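Local structure of SPbeta prophage-derived uncharacterized protein YorR (Bacillus subtilis, 3KB2) at residues G41-D54 against S78-I92. The protein binds guanosine-3'-monophosphate-5'-diphosphate and magnesium in this crystal and may act as a dTMP kinase. Residues are numbered along the deposited sequence; the frame is centred on the assembly and turned at random.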
ATOM      1  N   GLY A  41     -13.311  10.732  -7.908  1.00 23.24           N
ATOM      2  CA  GLY A  41     -13.754  10.884  -9.288  1.00 21.86           C
ATOM      3  C   GLY A  41     -12.857  11.683 -10.211  1.00 14.99           C
ATOM      4  O   GLY A  41     -12.085  12.519  -9.763  1.00 19.30           O
ATOM      5  N   ASN A  42     -12.975  11.450 -11.512  1.00 18.80           N
ATOM      6  CA  ASN A  42     -12.143  12.165 -12.463  1.00 20.19           C
ATOM      7  C   ASN A  42     -12.334  13.699 -12.494  1.00 25.30           C
ATOM      8  O   ASN A  42     -11.350  14.441 -12.506  1.00 23.66           O
ATOM      9  CB  ASN A  42     -12.312  11.563 -13.864  1.00 20.46           C
ATOM     10  CG  ASN A  42     -11.452  12.264 -14.899  1.00 25.93           C
ATOM     11  OD1 ASN A  42     -11.802  13.341 -15.369  1.00 32.36           O
ATOM     12  ND2 ASN A  42     -10.315  11.665 -15.249  1.00 22.99           N
ATOM     13  N   GLU A  43     -13.578  14.171 -12.503  1.00 25.91           N
ATOM     14  CA  GLU A  43     -13.858  15.609 -12.513  1.00 26.60           C
ATOM     15  C   GLU A  43     -13.110  16.306 -11.362  1.00 22.62           C
ATOM     16  O   GLU A  43     -12.451  17.331 -11.559  1.00 26.56           O
ATOM     17  CB  GLU A  43     -15.362  15.872 -12.348  1.00 35.79           C
ATOM     18  CG  GLU A  43     -16.305  15.131 -13.320  1.00 54.66           C
ATOM     19  CD  GLU A  43     -16.230  13.597 -13.234  1.00 59.34           C
ATOM     20  OE1 GLU A  43     -16.345  13.020 -12.126  1.00 51.61           O
ATOM     21  OE2 GLU A  43     -16.072  12.969 -14.303  1.00 61.53           O
ATOM     22  N   LYS A  44     -13.239  15.760 -10.155  1.00 19.10           N
ATOM     23  CA  LYS A  44     -12.564  16.326  -8.996  1.00 22.08           C
ATOM     24  C   LYS A  44     -11.054  16.250  -9.244  1.00 27.90           C
ATOM     25  O   LYS A  44     -10.326  17.204  -8.955  1.00 23.86           O
ATOM     26  CB  LYS A  44     -12.881  15.539  -7.713  1.00 28.13           C
ATOM     27  CG  LYS A  44     -14.343  15.495  -7.258  1.00 34.84           C
ATOM     28  CD  LYS A  44     -14.833  16.820  -6.708  1.00 36.06           C
ATOM     29  CE  LYS A  44     -16.296  16.741  -6.280  1.00 34.83           C
ATOM     30  NZ  LYS A  44     -16.796  18.082  -5.844  1.00 32.78           N
ATOM     31  N   LEU A  45     -10.592  15.115  -9.781  1.00 20.65           N
ATOM     32  CA  LEU A  45      -9.165  14.885 -10.045  1.00 21.96           C
ATOM     33  C   LEU A  45      -8.574  15.922 -10.978  1.00 13.61           C
ATOM     34  O   LEU A  45      -7.595  16.588 -10.647  1.00 18.57           O
ATOM     35  CB  LEU A  45      -8.940  13.486 -10.648  1.00 18.72           C
ATOM     36  CG  LEU A  45      -7.506  13.033 -10.959  1.00 16.32           C
ATOM     37  CD1 LEU A  45      -6.707  12.840  -9.682  1.00 18.65           C
ATOM     38  CD2 LEU A  45      -7.558  11.726 -11.735  1.00 14.71           C
ATOM     39  N   PHE A  46      -9.178  16.051 -12.147  1.00 11.97           N
ATOM     40  CA  PHE A  46      -8.714  16.997 -13.150  1.00 23.60           C
ATOM     41  C   PHE A  46      -8.739  18.439 -12.653  1.00 22.69           C
ATOM     42  O   PHE A  46      -7.809  19.212 -12.902  1.00 15.24           O
ATOM     43  CB  PHE A  46      -9.568  16.880 -14.408  1.00 20.63           C
ATOM     44  CG  PHE A  46      -9.156  17.816 -15.495  1.00 22.60           C
ATOM     45  CD1 PHE A  46      -7.907  17.691 -16.101  1.00 21.82           C
ATOM     46  CD2 PHE A  46     -10.005  18.837 -15.903  1.00 20.17           C
ATOM     47  CE1 PHE A  46      -7.509  18.576 -17.098  1.00 27.94           C
ATOM     48  CE2 PHE A  46      -9.618  19.726 -16.898  1.00 26.28           C
ATOM     49  CZ  PHE A  46      -8.371  19.599 -17.498  1.00 23.97           C
ATOM     50  N   GLU A  47      -9.813  18.795 -11.958  1.00 20.11           N
ATOM     51  CA  GLU A  47      -9.968  20.140 -11.418  1.00 23.21           C
ATOM     52  C   GLU A  47      -8.764  20.515 -10.526  1.00 19.41           C
ATOM     53  O   GLU A  47      -8.176  21.596 -10.662  1.00 22.11           O
ATOM     54  CB  GLU A  47     -11.276  20.211 -10.625  1.00 25.33           C
ATOM     55  CG  GLU A  47     -11.536  21.537  -9.938  1.00 48.41           C
ATOM     56  CD  GLU A  47     -12.784  21.504  -9.061  1.00 60.94           C
ATOM     57  OE1 GLU A  47     -12.814  20.711  -8.086  1.00 65.81           O
ATOM     58  OE2 GLU A  47     -13.736  22.270  -9.350  1.00 57.74           O
ATOM     59  N   HIS A  48      -8.390  19.610  -9.633  1.00 12.60           N
ATOM     60  CA  HIS A  48      -7.267  19.848  -8.741  1.00 13.69           C
ATOM     61  C   HIS A  48      -5.936  19.997  -9.484  1.00 16.79           C
ATOM     62  O   HIS A  48      -5.136  20.885  -9.171  1.00 13.57           O
ATOM     63  CB  HIS A  48      -7.149  18.713  -7.731  1.00 16.42           C
ATOM     64  CG  HIS A  48      -6.152  18.984  -6.654  1.00 23.16           C
ATOM     65  ND1 HIS A  48      -6.334  19.967  -5.706  1.00 28.20           N
ATOM     66  CD2 HIS A  48      -4.926  18.455  -6.416  1.00 28.15           C
ATOM     67  CE1 HIS A  48      -5.263  20.037  -4.933  1.00 23.70           C
ATOM     68  NE2 HIS A  48      -4.395  19.130  -5.344  1.00 33.70           N
ATOM     69  N   PHE A  49      -5.699  19.126 -10.465  1.00 15.45           N
ATOM     70  CA  PHE A  49      -4.462  19.177 -11.228  1.00  7.78           C
ATOM     71  C   PHE A  49      -4.388  20.446 -12.043  1.00 13.83           C
ATOM     72  O   PHE A  49      -3.318  21.026 -12.212  1.00 20.07           O
ATOM     73  CB  PHE A  49      -4.339  17.965 -12.155  1.00 17.41           C
ATOM     74  CG  PHE A  49      -3.892  16.715 -11.459  1.00 19.86           C
ATOM     75  CD1 PHE A  49      -2.905  16.769 -10.480  1.00 24.14           C
ATOM     76  CD2 PHE A  49      -4.441  15.482 -11.789  1.00 24.83           C
ATOM     77  CE1 PHE A  49      -2.468  15.618  -9.839  1.00 28.91           C
ATOM     78  CE2 PHE A  49      -4.013  14.318 -11.153  1.00 20.87           C
ATOM     79  CZ  PHE A  49      -3.024  14.386 -10.176  1.00 19.71           C
ATOM     80  N   ASN A  50      -5.533  20.886 -12.540  1.00 18.14           N
ATOM     81  CA  ASN A  50      -5.575  22.094 -13.344  1.00 15.95           C
ATOM     82  C   ASN A  50      -5.235  23.318 -12.506  1.00 12.73           C
ATOM     83  O   ASN A  50      -4.597  24.241 -12.992  1.00 17.19           O
ATOM     84  CB  ASN A  50      -6.956  22.271 -13.967  1.00 17.70           C
ATOM     85  CG  ASN A  50      -6.891  22.969 -15.297  1.00 18.86           C
ATOM     86  OD1 ASN A  50      -7.880  23.496 -15.783  1.00 32.65           O
ATOM     87  ND2 ASN A  50      -5.714  22.960 -15.908  1.00 24.22           N
ATOM     88  N   LYS A  51      -5.679  23.328 -11.251  1.00 16.14           N
ATOM     89  CA  LYS A  51      -5.387  24.446 -10.359  1.00 17.94           C
ATOM     90  C   LYS A  51      -3.899  24.476 -10.062  1.00 24.41           C
ATOM     91  O   LYS A  51      -3.286  25.544 -10.026  1.00 28.95           O
ATOM     92  CB  LYS A  51      -6.145  24.319  -9.039  1.00 13.99           C
ATOM     93  CG  LYS A  51      -7.614  24.652  -9.127  1.00 14.29           C
ATOM     94  CD  LYS A  51      -8.320  24.239  -7.858  1.00 16.34           C
ATOM     95  CE  LYS A  51      -9.820  24.176  -8.088  1.00 35.72           C
ATOM     96  NZ  LYS A  51     -10.561  23.592  -6.927  1.00 34.66           N
ATOM     97  N   LEU A  52      -3.310  23.310  -9.833  1.00 24.29           N
ATOM     98  CA  LEU A  52      -1.888  23.283  -9.563  1.00 20.74           C
ATOM     99  C   LEU A  52      -1.174  23.803 -10.793  1.00 13.05           C
ATOM    100  O   LEU A  52      -0.196  24.516 -10.678  1.00 19.11           O
ATOM    101  CB  LEU A  52      -1.423  21.866  -9.245  1.00 23.04           C
ATOM    102  CG  LEU A  52      -2.038  21.311  -7.972  1.00 31.98           C
ATOM    103  CD1 LEU A  52      -1.547  19.883  -7.747  1.00 30.41           C
ATOM    104  CD2 LEU A  52      -1.669  22.219  -6.794  1.00 28.80           C
ATOM    105  N   ALA A  53      -1.690  23.462 -11.969  1.00 17.51           N
ATOM    106  CA  ALA A  53      -1.083  23.894 -13.216  1.00 16.20           C
ATOM    107  C   ALA A  53      -1.044  25.409 -13.358  1.00 22.03           C
ATOM    108  O   ALA A  53      -0.318  25.944 -14.197  1.00 19.78           O
ATOM    109  CB  ALA A  53      -1.805  23.278 -14.395  1.00 12.34           C
ATOM    110  N   ASP A  54      -1.832  26.110 -12.553  1.00 27.26           N
ATOM    111  CA  ASP A  54      -1.829  27.569 -12.612  1.00 22.53           C
ATOM    112  C   ASP A  54      -0.708  28.129 -11.747  1.00 21.14           C
ATOM    113  O   ASP A  54      -0.210  29.222 -11.998  1.00 24.77           O
ATOM    114  CB  ASP A  54      -3.173  28.124 -12.144  1.00 21.05           C
ATOM    115  CG  ASP A  54      -4.257  27.947 -13.179  1.00 31.20           C
ATOM    116  OD1 ASP A  54      -4.027  28.343 -14.344  1.00 28.73           O
ATOM    117  OD2 ASP A  54      -5.335  27.424 -12.831  1.00 30.80           O
ATOM    118  N   SER A  78      -9.301   7.204  -9.703  1.00 14.60           N
ATOM    119  CA  SER A  78      -9.362   7.960 -10.951  1.00 16.49           C
ATOM    120  C   SER A  78      -8.028   8.260 -11.619  1.00 17.52           C
ATOM    121  O   SER A  78      -7.012   8.486 -10.962  1.00 15.98           O
ATOM    122  CB  SER A  78     -10.095   9.282 -10.732  1.00 15.98           C
ATOM    123  OG  SER A  78     -11.421   9.045 -10.310  1.00 37.53           O
ATOM    124  N   ILE A  79      -8.058   8.282 -12.944  1.00 17.52           N
ATOM    125  CA  ILE A  79      -6.874   8.566 -13.728  1.00 18.87           C
ATOM    126  C   ILE A  79      -7.168   9.641 -14.757  1.00 18.97           C
ATOM    127  O   ILE A  79      -8.290   9.763 -15.240  1.00 22.12           O
ATOM    128  CB  ILE A  79      -6.364   7.302 -14.461  1.00 21.36           C
ATOM    129  CG1 ILE A  79      -5.081   7.626 -15.219  1.00 18.59           C
ATOM    130  CG2 ILE A  79      -7.397   6.809 -15.467  1.00 17.77           C
ATOM    131  CD1 ILE A  79      -4.328   6.380 -15.633  1.00 25.60           C
ATOM    132  N   LEU A  80      -6.165  10.443 -15.081  1.00 15.83           N
ATOM    133  CA  LEU A  80      -6.363  11.465 -16.094  1.00 16.24           C
ATOM    134  C   LEU A  80      -6.522  10.785 -17.445  1.00 16.04           C
ATOM    135  O   LEU A  80      -6.013   9.687 -17.648  1.00 17.61           O
ATOM    136  CB  LEU A  80      -5.154  12.382 -16.159  1.00 15.88           C
ATOM    137  CG  LEU A  80      -5.010  13.281 -14.949  1.00 12.21           C
ATOM    138  CD1 LEU A  80      -3.641  13.879 -14.944  1.00 18.30           C
ATOM    139  CD2 LEU A  80      -6.093  14.336 -14.975  1.00 12.43           C
ATOM    140  N   THR A  81      -7.233  11.431 -18.364  1.00 17.68           N
ATOM    141  CA  THR A  81      -7.390  10.883 -19.702  1.00 15.80           C
ATOM    142  C   THR A  81      -6.220  11.435 -20.512  1.00 25.61           C
ATOM    143  O   THR A  81      -5.540  12.368 -20.077  1.00 26.17           O
ATOM    144  CB  THR A  81      -8.708  11.334 -20.396  1.00 16.01           C
ATOM    145  OG1 THR A  81      -8.729  12.759 -20.516  1.00 17.31           O
ATOM    146  CG2 THR A  81      -9.919  10.873 -19.615  1.00 19.60           C
ATOM    147  N   GLU A  82      -5.983  10.854 -21.682  1.00 25.26           N
ATOM    148  CA  GLU A  82      -4.909  11.311 -22.550  1.00 27.19           C
ATOM    149  C   GLU A  82      -5.068  12.793 -22.832  1.00 18.92           C
ATOM    150  O   GLU A  82      -4.111  13.557 -22.763  1.00 18.59           O
ATOM    151  CB  GLU A  82      -4.936  10.554 -23.880  1.00 36.40           C
ATOM    152  CG  GLU A  82      -4.603   9.077 -23.782  1.00 50.31           C
ATOM    153  CD  GLU A  82      -4.598   8.390 -25.139  1.00 63.48           C
ATOM    154  OE1 GLU A  82      -5.686   8.277 -25.761  1.00 62.53           O
ATOM    155  OE2 GLU A  82      -3.503   7.964 -25.587  1.00 66.06           O
ATOM    156  N   ARG A  83      -6.291  13.192 -23.147  1.00 13.75           N
ATOM    157  CA  ARG A  83      -6.566  14.575 -23.463  1.00 16.25           C
ATOM    158  C   ARG A  83      -6.273  15.507 -22.291  1.00 17.08           C
ATOM    159  O   ARG A  83      -5.631  16.536 -22.468  1.00 23.74           O
ATOM    160  CB  ARG A  83      -8.019  14.724 -23.924  1.00 20.50           C
ATOM    161  CG  ARG A  83      -8.380  16.107 -24.433  1.00 23.03           C
ATOM    162  CD  ARG A  83      -9.877  16.229 -24.685  1.00 23.70           C
ATOM    163  NE  ARG A  83     -10.269  17.591 -25.055  1.00 24.62           N
ATOM    164  CZ  ARG A  83     -11.530  18.015 -25.129  1.00 25.68           C
ATOM    165  NH1 ARG A  83     -11.787  19.271 -25.466  1.00 12.60           N
ATOM    166  NH2 ARG A  83     -12.534  17.184 -24.856  1.00 22.13           N
ATOM    167  N   GLN A  84      -6.725  15.154 -21.092  1.00 25.52           N
ATOM    168  CA  GLN A  84      -6.486  16.011 -19.931  1.00 16.67           C
ATOM    169  C   GLN A  84      -4.985  16.136 -19.652  1.00 27.03           C
ATOM    170  O   GLN A  84      -4.473  17.243 -19.462  1.00 21.91           O
ATOM    171  CB  GLN A  84      -7.214  15.455 -18.705  1.00 17.58           C
ATOM    172  CG  GLN A  84      -8.697  15.258 -18.951  1.00 21.61           C
ATOM    173  CD  GLN A  84      -9.423  14.603 -17.795  1.00 21.19           C
ATOM    174  OE1 GLN A  84      -8.976  13.588 -17.255  1.00 30.77           O
ATOM    175  NE2 GLN A  84     -10.564  15.172 -17.418  1.00 14.48           N
ATOM    176  N   LEU A  85      -4.283  15.003 -19.643  1.00 16.64           N
ATOM    177  CA  LEU A  85      -2.849  15.003 -19.394  1.00 21.57           C
ATOM    178  C   LEU A  85      -2.164  15.923 -20.392  1.00 23.08           C
ATOM    179  O   LEU A  85      -1.329  16.745 -20.032  1.00 24.44           O
ATOM    180  CB  LEU A  85      -2.274  13.591 -19.533  1.00 20.87           C
ATOM    181  CG  LEU A  85      -0.740  13.511 -19.497  1.00 18.90           C
ATOM    182  CD1 LEU A  85      -0.241  13.970 -18.142  1.00 14.22           C
ATOM    183  CD2 LEU A  85      -0.281  12.083 -19.779  1.00 16.91           C
ATOM    184  N   ARG A  86      -2.525  15.778 -21.656  1.00 22.22           N
ATOM    185  CA  ARG A  86      -1.945  16.589 -22.707  1.00 22.36           C
ATOM    186  C   ARG A  86      -2.270  18.067 -22.463  1.00 19.01           C
ATOM    187  O   ARG A  86      -1.454  18.942 -22.718  1.00 22.07           O
ATOM    188  CB  ARG A  86      -2.499  16.106 -24.045  1.00 26.98           C
ATOM    189  CG  ARG A  86      -1.996  16.816 -25.267  1.00 35.19           C
ATOM    190  CD  ARG A  86      -2.454  16.076 -26.516  1.00 43.31           C
ATOM    191  NE  ARG A  86      -3.908  15.919 -26.573  1.00 46.10           N
ATOM    192  CZ  ARG A  86      -4.535  14.745 -26.643  1.00 48.48           C
ATOM    193  NH1 ARG A  86      -3.840  13.614 -26.661  1.00 45.21           N
ATOM    194  NH2 ARG A  86      -5.858  14.702 -26.708  1.00 39.43           N
ATOM    195  N   PHE A  87      -3.461  18.340 -21.953  1.00 21.87           N
ATOM    196  CA  PHE A  87      -3.868  19.712 -21.676  1.00 21.93           C
ATOM    197  C   PHE A  87      -3.000  20.320 -20.576  1.00 15.50           C
ATOM    198  O   PHE A  87      -2.528  21.443 -20.698  1.00 22.33           O
ATOM    199  CB  PHE A  87      -5.349  19.732 -21.278  1.00 15.80           C
ATOM    200  CG  PHE A  87      -5.866  21.082 -20.887  1.00 17.15           C
ATOM    201  CD1 PHE A  87      -5.822  21.501 -19.566  1.00 18.48           C
ATOM    202  CD2 PHE A  87      -6.407  21.933 -21.840  1.00 21.04           C
ATOM    203  CE1 PHE A  87      -6.312  22.751 -19.195  1.00 28.79           C
ATOM    204  CE2 PHE A  87      -6.902  23.187 -21.481  1.00 29.09           C
ATOM    205  CZ  PHE A  87      -6.854  23.595 -20.152  1.00 26.92           C
ATOM    206  N   ILE A  88      -2.780  19.568 -19.504  1.00 25.13           N
ATOM    207  CA  ILE A  88      -1.964  20.055 -18.387  1.00 25.46           C
ATOM    208  C   ILE A  88      -0.514  20.303 -18.784  1.00 18.64           C
ATOM    209  O   ILE A  88       0.097  21.271 -18.339  1.00 28.73           O
ATOM    210  CB  ILE A  88      -1.999  19.070 -17.210  1.00 18.74           C
ATOM    211  CG1 ILE A  88      -3.417  19.030 -16.635  1.00 16.37           C
ATOM    212  CG2 ILE A  88      -1.018  19.491 -16.140  1.00  5.25           C
ATOM    213  CD1 ILE A  88      -3.617  17.910 -15.646  1.00 34.44           C
ATOM    214  N   GLU A  89       0.029  19.430 -19.624  1.00 19.76           N
ATOM    215  CA  GLU A  89       1.406  19.575 -20.083  1.00 20.44           C
ATOM    216  C   GLU A  89       1.580  20.855 -20.897  1.00 22.69           C
ATOM    217  O   GLU A  89       2.499  21.637 -20.662  1.00 21.72           O
ATOM    218  CB  GLU A  89       1.804  18.366 -20.927  1.00 21.56           C
ATOM    219  CG  GLU A  89       1.721  17.051 -20.165  1.00 25.94           C
ATOM    220  CD  GLU A  89       2.145  15.876 -21.007  1.00 30.84           C
ATOM    221  OE1 GLU A  89       1.578  15.712 -22.108  1.00 41.78           O
ATOM    222  OE2 GLU A  89       3.033  15.112 -20.567  1.00 23.86           O
ATOM    223  N   ASP A  90       0.693  21.067 -21.860  1.00 25.19           N
ATOM    224  CA  ASP A  90       0.773  22.259 -22.688  1.00 27.13           C
ATOM    225  C   ASP A  90       0.650  23.505 -21.813  1.00 22.62           C
ATOM    226  O   ASP A  90       1.299  24.525 -22.046  1.00 22.53           O
ATOM    227  CB  ASP A  90      -0.342  22.244 -23.737  1.00 35.04           C
ATOM    228  CG  ASP A  90      -0.395  23.527 -24.545  1.00 34.20           C
ATOM    229  OD1 ASP A  90       0.522  23.766 -25.362  1.00 51.01           O
ATOM    230  OD2 ASP A  90      -1.353  24.304 -24.356  1.00 42.10           O
ATOM    231  N   LYS A  91      -0.176  23.409 -20.788  1.00 16.93           N
ATOM    232  CA  LYS A  91      -0.390  24.531 -19.898  1.00 18.81           C
ATOM    233  C   LYS A  91       0.826  24.960 -19.044  1.00 24.97           C
ATOM    234  O   LYS A  91       0.923  26.125 -18.642  1.00 24.76           O
ATOM    235  CB  LYS A  91      -1.592  24.221 -19.006  1.00 17.15           C
ATOM    236  CG  LYS A  91      -1.966  25.326 -18.051  1.00 17.65           C
ATOM    237  CD  LYS A  91      -3.287  25.038 -17.377  1.00 17.07           C
ATOM    238  CE  LYS A  91      -3.599  26.136 -16.388  1.00 22.01           C
ATOM    239  NZ  LYS A  91      -4.994  26.112 -15.898  1.00 34.08           N
ATOM    240  N   ILE A  92       1.757  24.045 -18.780  1.00 17.39           N
ATOM    241  CA  ILE A  92       2.920  24.366 -17.950  1.00 16.54           C
ATOM    242  C   ILE A  92       4.260  24.074 -18.612  1.00 22.23           C
ATOM    243  O   ILE A  92       5.296  24.107 -17.954  1.00 22.96           O
ATOM    244  CB  ILE A  92       2.878  23.569 -16.636  1.00 22.83           C
ATOM    245  CG1 ILE A  92       3.205  22.098 -16.920  1.00 23.33           C
ATOM    246  CG2 ILE A  92       1.489  23.691 -15.997  1.00 17.60           C
ATOM    247  CD1 ILE A  92       3.191  21.195 -15.707  1.00 24.05           C
TER
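Q84, in the first turn of helix 82-92, packs on F46 and pairs with N42 of helix 42-52. Q84 CB lies 3.5 Å from F46 CD1. Q84 CG stands over one face of the F46 ring, a CH-pi contact 4.2 Å from the ring centroid. The chain runs on extended from CG, and the terminal amide lies nearly parallel to the F46 ring. That amide meets the amide of N42 almost in one plane. Two hydrogen bonds join them, Q84 NE2 to N42 OD1 (3.0 Å) and N42 ND2 to Q84 OE1 (3.1 Å), both on lone pairs. OE1 also accepts from T81 N, so two donors hold it. T81 OG1 accepts in return from the backbone N-H of Q84, which completes a capping box. N42 reaches Q84 with CG anti to its backbone N (chi1 -179°). L80 CD1, just before the helix, and I88 CD1, one turn past Q84, both pack on F49. At the far end K91 NZ forms a salt bridge with D54 OD1 (2.9 Å). The two helices run nearly parallel, their axes 10.2 Å apart at closest approach. Outside the pair, V64 of helix 64-70 touches L80, the F63 ring meets F49, and I92 reaches strand 3-7 of the central parallel sheet.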